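Long-range contact in spectinomycin phosphotransferase (Legionella pneumophila, PDB 3I1A), which probably confers resistance to spectinomycin by transferring a phosphate group from a nucleotide to the antibiotic, as an aminoglycoside phosphotransferase with a protein-kinase-like fold: residues A237-D242 against I270-T275. Sequence-based numbering, arbitrary orientation.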
# COMPACT_ATOMS: atom_id res chain seq x y z
N ALA A 237 2.33 -3.85 -13.87
CA ALA A 237 1.00 -3.55 -14.32
C ALA A 237 1.09 -2.23 -15.10
O ALA A 237 2.17 -1.63 -15.16
CB ALA A 237 0.10 -3.36 -13.08
N PRO A 238 0.00 -1.82 -15.76
CA PRO A 238 -0.01 -0.56 -16.51
C PRO A 238 0.27 0.54 -15.48
O PRO A 238 -0.15 0.43 -14.33
CB PRO A 238 -1.45 -0.47 -17.01
CG PRO A 238 -1.82 -1.92 -17.20
CD PRO A 238 -1.26 -2.55 -15.93
N LYS A 239 0.96 1.60 -15.91
CA LYS A 239 1.31 2.70 -15.03
C LYS A 239 0.11 3.28 -14.30
O LYS A 239 0.27 3.85 -13.21
CB LYS A 239 2.01 3.82 -15.82
CG LYS A 239 1.15 4.49 -16.91
CD LYS A 239 1.96 5.61 -17.60
CE LYS A 239 1.09 6.44 -18.57
NZ LYS A 239 0.51 5.65 -19.70
N GLU A 240 -1.07 3.16 -14.90
CA GLU A 240 -2.28 3.69 -14.30
C GLU A 240 -2.62 3.05 -12.95
O GLU A 240 -3.38 3.62 -12.16
CB GLU A 240 -3.45 3.57 -15.31
CG GLU A 240 -3.33 4.53 -16.53
CD GLU A 240 -2.29 4.13 -17.57
OE1 GLU A 240 -1.80 2.97 -17.57
OE2 GLU A 240 -1.95 4.99 -18.41
N ARG A 241 -2.04 1.88 -12.67
CA ARG A 241 -2.21 1.21 -11.38
C ARG A 241 -1.77 2.18 -10.27
O ARG A 241 -2.35 2.21 -9.16
CB ARG A 241 -1.33 -0.02 -11.34
CG ARG A 241 -1.05 -0.59 -9.95
CD ARG A 241 -2.26 -1.32 -9.40
NE ARG A 241 -3.19 -0.40 -8.76
CZ ARG A 241 -4.25 -0.80 -8.08
NH1 ARG A 241 -4.49 -2.11 -7.95
NH2 ARG A 241 -5.08 0.09 -7.54
N ASP A 242 -0.71 2.94 -10.54
CA ASP A 242 -0.24 3.93 -9.58
C ASP A 242 -0.82 5.33 -9.85
O ASP A 242 -1.15 6.07 -8.91
CB ASP A 242 1.30 4.03 -9.59
CG ASP A 242 1.97 2.85 -8.93
OD1 ASP A 242 1.28 2.08 -8.22
OD2 ASP A 242 3.19 2.70 -9.11
N ILE A 270 2.16 12.76 -19.91
CA ILE A 270 0.74 13.08 -19.77
C ILE A 270 -0.20 12.21 -20.58
O ILE A 270 -1.41 12.44 -20.58
CB ILE A 270 0.46 14.56 -20.12
CG1 ILE A 270 1.18 14.95 -21.41
CG2 ILE A 270 0.87 15.44 -18.94
CD1 ILE A 270 0.74 16.28 -21.96
N ASN A 271 0.34 11.23 -21.31
CA ASN A 271 -0.53 10.33 -22.06
C ASN A 271 -0.91 9.19 -21.14
O ASN A 271 -0.22 8.18 -21.04
CB ASN A 271 0.14 9.81 -23.32
CG ASN A 271 0.32 10.91 -24.35
OD1 ASN A 271 -0.66 11.43 -24.88
ND2 ASN A 271 1.57 11.28 -24.62
N VAL A 272 -2.04 9.39 -20.48
CA VAL A 272 -2.56 8.45 -19.51
C VAL A 272 -3.81 7.81 -20.08
O VAL A 272 -4.70 8.49 -20.58
CB VAL A 272 -2.86 9.21 -18.18
CG1 VAL A 272 -3.40 8.26 -17.10
CG2 VAL A 272 -1.57 9.88 -17.69
N ASP A 273 -3.85 6.48 -20.03
CA ASP A 273 -4.98 5.74 -20.57
C ASP A 273 -6.15 5.88 -19.60
O ASP A 273 -6.14 5.31 -18.51
CB ASP A 273 -4.61 4.27 -20.75
CG ASP A 273 -5.67 3.49 -21.48
OD1 ASP A 273 -6.86 3.69 -21.20
OD2 ASP A 273 -5.31 2.66 -22.34
N LYS A 274 -7.15 6.66 -20.00
CA LYS A 274 -8.31 6.93 -19.17
C LYS A 274 -9.18 5.72 -18.87
O LYS A 274 -9.87 5.69 -17.83
CB LYS A 274 -9.16 8.04 -19.80
CG LYS A 274 -10.54 8.19 -19.19
CD LYS A 274 -11.30 9.36 -19.82
CE LYS A 274 -12.76 9.34 -19.42
NZ LYS A 274 -13.47 8.16 -20.00
N THR A 275 -9.17 4.73 -19.74
CA THR A 275 -9.98 3.55 -19.51
C THR A 275 -9.32 2.73 -18.39
O THR A 275 -10.00 2.23 -17.50
CB THR A 275 -10.10 2.69 -20.77
OG1 THR A 275 -10.72 3.48 -21.81
CG2 THR A 275 -10.91 1.46 -20.50
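Lys239 and Glu240 reach together across to the chain that leads into helix 274-297. The Lys239 side chain runs extended as far as CE and bends at its last torsion (chi4 -61°), which brings NZ to 3.0 Å from Asn271 O, in the plane of that carbonyl. The same NZ forms a salt bridge with Glu240 OE2 at 2.9 Å, so one ammonium group serves a backbone acceptor and a carboxylate; a long, flexible lysine suits this double task.

Glu240 has a kinked chain (chi2 74°) that brings its carboxylate alongside the Lys239 ammonium. Its OE2 also accepts from Asp273 N at 2.9 Å in a nearly straight bond, and the two donors approach from opposite faces of the carboxylate. The ammonium probably stabilises the charge of this buried glutamate. Nearer the backbone, Glu240 CG packs on CG1 of Val272 at 3.8 Å, and this branched side chain offers a compact apolar surface. Asp273 is the N-cap of helix 274-297: its OD1 accepts from Thr275 N at 2.9 Å. Glu240 therefore grips the backbone of the very residue that caps the helix.

The contact lies at the surface, away from the nucleotide and magnesium sites. It ties the turn after strand 235-237 and the beginning of the short helix that follows to the chain entering helix 274-297, where Glu240 also touches Ile276, while Tyr264 and Tyr267 of helix 257-267 pack against Val272 and Lys239.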